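Local structure of alanine dehydrogenase/pyridine nucleotide transhydrogenase (Mycobacterium smegmatis str. MC2 155, 3P2Y) at residues E35-L40 with S150-V155; D71-R74 with T78-D81; K159-G164 with L200-R205; Q222-S225 with Q229-D232. The protein probably takes part in hydride transfer between NADH and NADP, a transhydrogenation coupled to proton pumping across the membrane. All blocks are in the same frame, centred on the assembly; numbering follows the deposited sequence.

Contact 1. Residues E35-L40 with S150-V155; sequences ERRVAL and SSQANV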
# COMPACT_ATOMS: atom_id res chain seq x y z
N GLU A 35 5.30 -6.77 -16.72
CA GLU A 35 6.61 -7.04 -16.12
C GLU A 35 7.39 -5.73 -16.05
O GLU A 35 7.41 -4.97 -17.04
CB GLU A 35 7.41 -8.06 -16.93
CG GLU A 35 8.76 -8.41 -16.26
CD GLU A 35 8.55 -8.94 -14.83
OE1 GLU A 35 8.06 -10.07 -14.70
OE2 GLU A 35 8.84 -8.24 -13.84
N ARG A 36 8.00 -5.46 -14.90
CA ARG A 36 8.86 -4.28 -14.75
C ARG A 36 10.29 -4.61 -14.33
O ARG A 36 11.12 -3.71 -14.29
CB ARG A 36 8.27 -3.30 -13.70
CG ARG A 36 6.92 -2.72 -14.15
CD ARG A 36 6.27 -1.88 -13.03
NE ARG A 36 7.13 -0.74 -12.65
CZ ARG A 36 7.04 -0.05 -11.51
NH1 ARG A 36 6.12 -0.36 -10.60
NH2 ARG A 36 7.87 0.95 -11.30
N ARG A 37 10.57 -5.87 -14.00
CA ARG A 37 11.92 -6.25 -13.59
C ARG A 37 12.83 -6.32 -14.83
O ARG A 37 12.35 -6.38 -15.99
CB ARG A 37 11.93 -7.61 -12.86
CG ARG A 37 11.19 -7.56 -11.49
CD ARG A 37 10.98 -8.96 -10.91
NE ARG A 37 10.06 -9.72 -11.75
CZ ARG A 37 9.80 -11.01 -11.59
NH1 ARG A 37 10.41 -11.70 -10.62
NH2 ARG A 37 8.94 -11.63 -12.43
N VAL A 38 14.12 -6.31 -14.54
CA VAL A 38 15.19 -6.46 -15.54
C VAL A 38 16.26 -7.36 -14.91
O VAL A 38 16.49 -7.30 -13.71
CB VAL A 38 15.78 -5.04 -15.91
CG1 VAL A 38 16.36 -4.32 -14.68
CG2 VAL A 38 16.85 -5.16 -17.03
N ALA A 39 16.91 -8.23 -15.70
CA ALA A 39 17.73 -9.30 -15.09
C ALA A 39 19.00 -8.78 -14.42
O ALA A 39 19.42 -9.37 -13.44
CB ALA A 39 18.08 -10.40 -16.10
N LEU A 40 19.59 -7.71 -14.95
CA LEU A 40 20.70 -7.06 -14.25
C LEU A 40 20.38 -5.59 -14.05
O LEU A 40 19.82 -4.95 -14.95
CB LEU A 40 22.01 -7.17 -15.06
CG LEU A 40 22.55 -8.57 -15.37
CD1 LEU A 40 23.88 -8.42 -16.13
CD2 LEU A 40 22.74 -9.42 -14.06
N SER A 150 13.46 -17.61 -3.80
CA SER A 150 13.39 -17.01 -2.46
C SER A 150 13.48 -15.48 -2.50
O SER A 150 12.73 -14.78 -1.81
CB SER A 150 14.50 -17.58 -1.56
OG SER A 150 14.63 -16.85 -0.37
N SER A 151 14.40 -14.94 -3.30
CA SER A 151 14.52 -13.45 -3.28
C SER A 151 13.24 -12.79 -3.78
O SER A 151 12.79 -11.79 -3.22
CB SER A 151 15.74 -12.95 -4.07
OG SER A 151 15.62 -13.16 -5.47
N GLN A 152 12.65 -13.37 -4.83
CA GLN A 152 11.39 -12.84 -5.37
C GLN A 152 10.23 -13.05 -4.40
O GLN A 152 9.33 -12.18 -4.28
CB GLN A 152 11.08 -13.42 -6.76
CG GLN A 152 12.24 -13.15 -7.75
CD GLN A 152 12.67 -11.66 -7.79
OE1 GLN A 152 11.99 -10.85 -8.39
NE2 GLN A 152 13.80 -11.33 -7.17
N ALA A 153 10.25 -14.19 -3.70
CA ALA A 153 9.18 -14.47 -2.72
C ALA A 153 9.27 -13.50 -1.54
O ALA A 153 8.23 -13.10 -0.98
CB ALA A 153 9.28 -15.95 -2.24
N ASN A 154 10.49 -13.11 -1.14
CA ASN A 154 10.66 -12.07 -0.09
C ASN A 154 9.99 -10.78 -0.49
O ASN A 154 9.27 -10.17 0.30
CB ASN A 154 12.13 -11.77 0.21
CG ASN A 154 12.63 -12.44 1.44
OD1 ASN A 154 12.01 -12.34 2.52
ND2 ASN A 154 13.80 -13.11 1.33
N VAL A 155 10.22 -10.36 -1.73
CA VAL A 155 9.56 -9.13 -2.20
C VAL A 155 8.03 -9.33 -2.17
O VAL A 155 7.29 -8.41 -1.76
CB VAL A 155 10.01 -8.73 -3.62
CG1 VAL A 155 9.20 -7.48 -4.11
CG2 VAL A 155 11.55 -8.42 -3.62

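Contact 2. Residues D71-R74 with T78-D81; sequences DYER and TIGD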
# COMPACT_ATOMS: atom_id res chain seq x y z
N ASP A 71 22.20 5.14 -17.38
CA ASP A 71 22.63 4.46 -16.14
C ASP A 71 23.45 3.23 -16.47
O ASP A 71 24.52 2.98 -15.88
CB ASP A 71 21.43 4.05 -15.28
CG ASP A 71 20.72 5.22 -14.68
OD1 ASP A 71 21.38 6.26 -14.39
OD2 ASP A 71 19.49 5.10 -14.48
N TYR A 72 22.96 2.46 -17.44
CA TYR A 72 23.71 1.29 -17.91
C TYR A 72 25.04 1.62 -18.59
O TYR A 72 26.04 0.95 -18.33
CB TYR A 72 22.84 0.39 -18.80
CG TYR A 72 21.81 -0.38 -17.97
CD1 TYR A 72 22.19 -1.51 -17.22
CD2 TYR A 72 20.48 0.00 -17.96
CE1 TYR A 72 21.22 -2.23 -16.47
CE2 TYR A 72 19.51 -0.70 -17.21
CZ TYR A 72 19.89 -1.81 -16.49
OH TYR A 72 18.93 -2.49 -15.77
N GLU A 73 25.07 2.64 -19.43
CA GLU A 73 26.31 3.06 -20.08
C GLU A 73 27.34 3.53 -19.03
O GLU A 73 28.54 3.20 -19.14
CB GLU A 73 26.05 4.17 -21.09
CG GLU A 73 25.31 3.67 -22.34
CD GLU A 73 24.91 4.80 -23.27
OE1 GLU A 73 24.58 5.91 -22.79
OE2 GLU A 73 24.88 4.54 -24.48
N ARG A 74 26.87 4.25 -18.01
CA ARG A 74 27.73 4.66 -16.89
C ARG A 74 28.33 3.48 -16.12
O ARG A 74 29.43 3.60 -15.53
CB ARG A 74 27.00 5.60 -15.91
CG ARG A 74 26.95 7.09 -16.37
CD ARG A 74 26.38 8.04 -15.28
NE ARG A 74 24.93 7.88 -15.12
CZ ARG A 74 24.03 8.51 -15.87
NH1 ARG A 74 24.41 9.36 -16.82
NH2 ARG A 74 22.73 8.29 -15.67
N THR A 78 27.22 -1.41 -23.09
CA THR A 78 26.81 -0.79 -24.35
C THR A 78 25.33 -1.08 -24.56
O THR A 78 24.82 -2.10 -24.10
CB THR A 78 27.61 -1.34 -25.54
OG1 THR A 78 27.28 -2.71 -25.74
CG2 THR A 78 29.10 -1.22 -25.27
N ILE A 79 24.63 -0.16 -25.22
CA ILE A 79 23.20 -0.35 -25.48
C ILE A 79 23.04 -0.96 -26.87
O ILE A 79 23.56 -0.41 -27.86
CB ILE A 79 22.41 0.99 -25.38
CG1 ILE A 79 22.62 1.66 -24.00
CG2 ILE A 79 20.92 0.76 -25.71
CD1 ILE A 79 22.16 0.83 -22.74
N GLY A 80 22.35 -2.08 -26.99
CA GLY A 80 22.28 -2.74 -28.30
C GLY A 80 21.52 -4.04 -28.24
O GLY A 80 20.76 -4.27 -27.30
N ASP A 81 21.72 -4.89 -29.25
CA ASP A 81 20.95 -6.14 -29.34
C ASP A 81 21.52 -7.17 -28.34
O ASP A 81 22.68 -7.56 -28.43
CB ASP A 81 21.03 -6.64 -30.79
CG ASP A 81 20.21 -7.89 -31.05
OD1 ASP A 81 19.52 -8.40 -30.15
OD2 ASP A 81 20.29 -8.38 -32.20
O HOH W 1 25.97 2.38 -25.70

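Contact 3. Residues K159-G164 with L200-R205; sequences KAVLLG and LATAKR. With EDO (1,2-ethanediol), chain G.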
# COMPACT_ATOMS: atom_id res chain seq x y z
N LYS A 159 5.19 -7.05 -0.24
CA LYS A 159 4.18 -6.27 -1.00
C LYS A 159 2.76 -6.81 -0.77
O LYS A 159 1.78 -6.05 -0.90
CB LYS A 159 4.51 -6.27 -2.49
CG LYS A 159 5.79 -5.47 -2.85
CD LYS A 159 5.79 -4.04 -2.30
CE LYS A 159 4.55 -3.17 -2.74
NZ LYS A 159 4.73 -2.77 -4.24
N ALA A 160 2.64 -8.10 -0.42
CA ALA A 160 1.31 -8.69 -0.09
C ALA A 160 0.68 -8.00 1.12
O ALA A 160 -0.53 -7.71 1.13
CB ALA A 160 1.40 -10.25 0.16
N VAL A 161 1.51 -7.72 2.13
CA VAL A 161 1.02 -7.02 3.32
C VAL A 161 0.65 -5.59 2.99
O VAL A 161 -0.37 -5.08 3.49
CB VAL A 161 2.06 -7.06 4.49
CG1 VAL A 161 1.60 -6.16 5.68
CG2 VAL A 161 2.17 -8.50 4.94
N LEU A 162 1.50 -4.89 2.22
CA LEU A 162 1.13 -3.52 1.85
C LEU A 162 -0.21 -3.50 1.12
O LEU A 162 -1.02 -2.58 1.31
CB LEU A 162 2.23 -2.82 1.01
CG LEU A 162 3.54 -2.58 1.78
CD1 LEU A 162 4.55 -1.88 0.86
CD2 LEU A 162 3.26 -1.71 3.00
N LEU A 163 -0.44 -4.51 0.29
CA LEU A 163 -1.68 -4.54 -0.52
C LEU A 163 -2.85 -4.80 0.41
O LEU A 163 -3.88 -4.12 0.31
CB LEU A 163 -1.59 -5.66 -1.58
CG LEU A 163 -2.85 -5.84 -2.44
CD1 LEU A 163 -3.22 -4.52 -3.17
CD2 LEU A 163 -2.63 -7.01 -3.45
N GLY A 164 -2.70 -5.77 1.32
CA GLY A 164 -3.76 -6.04 2.30
C GLY A 164 -4.10 -4.80 3.13
O GLY A 164 -5.30 -4.46 3.34
N LEU A 200 4.52 -12.21 7.53
CA LEU A 200 4.39 -12.11 9.00
C LEU A 200 5.23 -10.98 9.59
O LEU A 200 4.74 -10.23 10.46
CB LEU A 200 4.76 -13.43 9.68
CG LEU A 200 3.75 -14.56 9.45
CD1 LEU A 200 4.43 -15.88 9.89
CD2 LEU A 200 2.42 -14.34 10.22
N ALA A 201 6.49 -10.86 9.14
CA ALA A 201 7.39 -9.85 9.67
C ALA A 201 6.85 -8.47 9.33
O ALA A 201 6.83 -7.57 10.19
CB ALA A 201 8.84 -10.02 9.11
N THR A 202 6.43 -8.30 8.08
CA THR A 202 5.96 -6.97 7.62
C THR A 202 4.66 -6.55 8.32
O THR A 202 4.52 -5.40 8.72
CB THR A 202 5.82 -6.93 6.09
OG1 THR A 202 7.12 -7.20 5.54
CG2 THR A 202 5.37 -5.53 5.59
N ALA A 203 3.73 -7.49 8.47
CA ALA A 203 2.47 -7.22 9.17
C ALA A 203 2.75 -6.80 10.62
O ALA A 203 2.12 -5.85 11.14
CB ALA A 203 1.56 -8.42 9.13
N LYS A 204 3.68 -7.51 11.26
CA LYS A 204 4.08 -7.17 12.64
C LYS A 204 4.67 -5.75 12.75
O LYS A 204 4.30 -4.99 13.67
CB LYS A 204 5.09 -8.20 13.20
CG LYS A 204 5.42 -7.99 14.70
CD LYS A 204 4.12 -8.15 15.52
CE LYS A 204 4.30 -8.51 16.99
NZ LYS A 204 2.90 -8.56 17.52
N ARG A 205 5.55 -5.39 11.81
CA ARG A 205 6.16 -4.04 11.73
C ARG A 205 5.07 -2.98 11.73
O ARG A 205 5.18 -1.97 12.49
CB ARG A 205 6.97 -3.85 10.43
CG ARG A 205 8.27 -4.63 10.36
CD ARG A 205 9.04 -4.27 9.09
NE ARG A 205 10.07 -5.26 8.82
CZ ARG A 205 11.31 -5.17 9.27
NH1 ARG A 205 11.70 -4.11 9.98
NH2 ARG A 205 12.18 -6.15 8.99
C1 EDO G . 1.34 -4.37 -4.20
O1 EDO G . 1.34 -4.06 -2.80
C2 EDO G . 1.04 -3.10 -5.03
O2 EDO G . 2.12 -2.13 -5.02

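Contact 4. Residues Q222-S225 with Q229-D232; sequences QVRS and QWLD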
# COMPACT_ATOMS: atom_id res chain seq x y z
N GLN A 222 10.16 -20.87 12.94
CA GLN A 222 10.30 -19.68 12.07
C GLN A 222 9.17 -18.67 12.33
O GLN A 222 9.42 -17.46 12.44
CB GLN A 222 10.37 -20.08 10.59
CG GLN A 222 11.67 -20.89 10.24
CD GLN A 222 11.63 -21.47 8.83
OE1 GLN A 222 10.63 -22.05 8.41
NE2 GLN A 222 12.72 -21.30 8.09
N VAL A 223 7.94 -19.17 12.45
CA VAL A 223 6.77 -18.33 12.74
C VAL A 223 6.96 -17.60 14.06
O VAL A 223 6.77 -16.38 14.15
CB VAL A 223 5.48 -19.20 12.77
CG1 VAL A 223 4.26 -18.49 13.40
CG2 VAL A 223 5.16 -19.73 11.34
N ARG A 224 7.40 -18.33 15.09
CA ARG A 224 7.64 -17.70 16.37
C ARG A 224 8.79 -16.66 16.34
O ARG A 224 8.74 -15.66 17.06
CB ARG A 224 7.87 -18.77 17.45
CG ARG A 224 6.58 -19.53 17.77
CD ARG A 224 6.88 -20.78 18.62
NE ARG A 224 5.63 -21.46 18.98
CZ ARG A 224 5.42 -22.77 18.95
NH1 ARG A 224 6.37 -23.59 18.52
NH2 ARG A 224 4.22 -23.25 19.27
N SER A 225 9.80 -16.91 15.49
CA SER A 225 11.01 -16.07 15.44
C SER A 225 10.68 -14.67 14.91
O SER A 225 11.43 -13.73 15.16
CB SER A 225 12.11 -16.71 14.57
OG SER A 225 11.79 -16.56 13.17
N GLN A 229 2.09 -15.84 16.46
CA GLN A 229 1.53 -17.04 17.09
C GLN A 229 1.51 -18.17 16.07
O GLN A 229 1.22 -17.95 14.90
CB GLN A 229 0.09 -16.79 17.55
CG GLN A 229 -0.06 -15.77 18.68
CD GLN A 229 -1.42 -15.86 19.35
OE1 GLN A 229 -1.77 -16.89 19.92
NE2 GLN A 229 -2.19 -14.78 19.29
N TRP A 230 1.80 -19.37 16.53
CA TRP A 230 1.69 -20.57 15.70
C TRP A 230 0.30 -21.16 15.85
O TRP A 230 -0.11 -21.54 16.97
CB TRP A 230 2.76 -21.58 16.15
CG TRP A 230 2.69 -22.97 15.51
CD1 TRP A 230 2.47 -24.18 16.18
CD2 TRP A 230 2.95 -23.30 14.15
NE1 TRP A 230 2.56 -25.23 15.28
CE2 TRP A 230 2.85 -24.72 14.03
CE3 TRP A 230 3.27 -22.55 13.00
CZ2 TRP A 230 3.04 -25.39 12.80
CZ3 TRP A 230 3.46 -23.22 11.76
CH2 TRP A 230 3.35 -24.65 11.69
N LEU A 231 -0.45 -21.21 14.76
CA LEU A 231 -1.81 -21.75 14.78
C LEU A 231 -1.77 -23.28 14.89
O LEU A 231 -1.24 -23.97 14.01
CB LEU A 231 -2.60 -21.34 13.53
CG LEU A 231 -4.08 -21.77 13.40
CD1 LEU A 231 -4.89 -21.20 14.53
CD2 LEU A 231 -4.66 -21.32 12.04
N ASP A 232 -2.31 -23.80 15.98
CA ASP A 232 -2.46 -25.23 16.15
C ASP A 232 -3.96 -25.55 16.10
O ASP A 232 -4.78 -24.90 16.74
CB ASP A 232 -1.84 -25.72 17.46
CG ASP A 232 -2.10 -27.20 17.70
OD1 ASP A 232 -1.38 -28.04 17.09
OD2 ASP A 232 -3.03 -27.51 18.46
O HOH W 2 2.98 -19.68 19.44

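Contact 1. Residues E35-L40 with S150-V155
Gln-152 OE1 receives NH1 of Arg-37 at 2.9 Å, and this single bond, with an N-H...O angle of 158°, is the whole polar link between the loop 35-40 and the helix segment 150-155. The two side chains extend to meet each other from facing sides. Their flat ends are nearly coplanar, the guanidinium and amide planes lying 19° apart, and the amide oxygen sits at the guanidinium edge. A bend at chi2 of Gln-152 turns the amide so that OE1 also lies 3.3 Å from CD of Arg-37.

A carboxylate two residues earlier positions the arginine. Arg-37 holds Glu-35 side-on, Arg-37 NE donating to Glu-35 OE2 at 2.8 Å in a nearly straight salt bridge and Arg-37 NH2 to Glu-35 OE1 at 2.9 Å. NE meets OE2 from above the carboxylate plane, 38° out of it. OE2 also accepts the backbone N of Arg-37, through its anti lone pair. With NE and NH2 tied to the carboxylate, the plane of the guanidinium is fixed and NH1 is presented to the helix. On the far side, Gln-152 NE2 donates to Ser-151 OG and also to the carbonyl of Ala-339, which holds the amide against rotation. The pair is buried, and its charge is probably balanced locally by Glu-35.

Both partners lean on helix 336-354, Arg-37 on Ser-340 and Gln-152 on Tyr-343, while Pro-332 touches both. The contact thus ties the loop between strand 24-27 and helix 42-50 to the long helix 148-167, with helix 336-354 packed against the pair.

Contact 2. Residues D71-R74 with T78-D81
Ile-79 meets the helix segment 71-74 through one branch of its side chain. From CB, the CG1 branch turns beside the backbone N (chi1 -56°) and lies against Glu-73: Ile-79 CG1 is 3.7 Å from Glu-73 OE2 and equally close to Glu-73 CG. The two side chains lie crosswise, and the methylene rests across the extended glutamate chain, touching its CG and one carboxylate oxygen. Beyond it, the terminal methyl Ile-79 CD1 lies 4.0 Å from Tyr-72 CB. Only the root of the tyrosine takes part; its OH is hydrogen-bonded to Leu-40 O.

This is the return half of a beta-alpha-beta unit: strand 54-57, helix 69-74, then strand 78-79 at the margin of the parallel sheet. Thr-78 and Gly-80 bond through their backbones to strand 54-57, and Tyr-72 packs on Val-57. In the turn between helix and strand, close to Glu-73, Gly-76 belongs to a calcium site seen for this protein, though no ion is bound there in this chain.

Polar atoms meet at the exposed side of the same crossing. A water donates to Glu-73 OE2 at 2.7 Å and accepts from the backbone N of Ile-79 at 2.9 Å, bridging helix and strand beside the aliphatic contact.

Contact 3. Residues K159-G164 with L200-R205
This is a buried apolar helix-helix contact: the later part of helix 148-167, which runs from one domain family into the other, packs on helix 194-206. The latter follows strand 186-190, consistent with the first beta-alpha step of a Rossmann-type fold. The backbones come close, with Val-161 and Ala-203 the nearest pair at 6.0 Å between CA atoms.

Val-161 carries the contact. CG1 of Val-161, set opposite the backbone N (chi1 173°), rests 3.7 Å from CA of Ala-203 and 4.1 Å from its CB. CB of Val-161 lies 3.8 Å from CG2 of Thr-202, as the two beta-branched side chains run antiparallel alongside one another. Thr-202 offers its methyl to the valine, while OG1 bonds to the carbonyl of Gln-198 one helical turn back.

Away from this interface, Lys-159 binds 1,2-ethanediol, probably from the crystallisation liquor, through NZ and O; NZ also bonds to Thr-334 and to Ser-166 O of the second subunit. Val-161 further packs on Ile-270 and Ala-203 on Ala-187. Between the two segments, then, attachment rests on van der Waals contact and burial of methyl groups, while the hydroxyl of Thr-202 is satisfied within its own helix.

Contact 4. Residues Q222-S225 with Q229-D232
Val-223 and Trp-230 form the close-packed half of this contact, and Arg-224 the looser one. CG2 of Val-223 comes to the edge of the indole near the ring plane, 3.8 Å from Trp-230 CE3, the valine standing roughly perpendicular to the tryptophan side chain. A chi1 of 166° puts CG1 of Val-223 beside the carbonyl carbon, facing the strand backbone, 3.4 Å from the carbonyl O of Gln-229. One valine thus spreads its two branches over successive residues of the strand, and it is buried.

The second half is at the exposed surface of the assembly. Arg-224 runs out extended from CG to NE and lays its guanidinium beside the start of the tryptophan side chain, where CB and CG of Trp-230 lie over one face. Arg-224 NH2 is 3.7 Å from Trp-230 CD1, but the two planes are turned 60° apart, so the groups do not stack flat. A water instead joins the polar atoms, accepting from Arg-224 NE at 3.2 Å and from the backbone N of Trp-230 at 3.2 Å. Both distances are rather long.

The segments close a beta-alpha-beta unit made of strand 209-213, helix 220-225 and strand 229-230. Backbone bonds join Gln-229 and Leu-231 to strand 209-213, placing strand 229-230 at the margin of its sheet, while Val-223 also packs on Val-192 and Ala-228.

How the contacts relate
Along the chain, contact 2 is nested inside the loop closed by contact 1, and contacts 3 and 4 follow in series. Contacts 2 and 4 are the most distant, their centres about 47 Å apart, and each joins a helix to the marginal strand of a different sheet, through a beta-alpha-beta unit in each of the two domains. Helix 148-167 links the halves: its earlier part serves contact 1 and its later part contact 3, with centres about 18 Å apart, and both contacts touch the second subunit. Direct touches also connect neighbours, contact 1 with contact 2 and contact 3 with contact 4. One long helix thus bridges two sheet-based domains and the dimer partner.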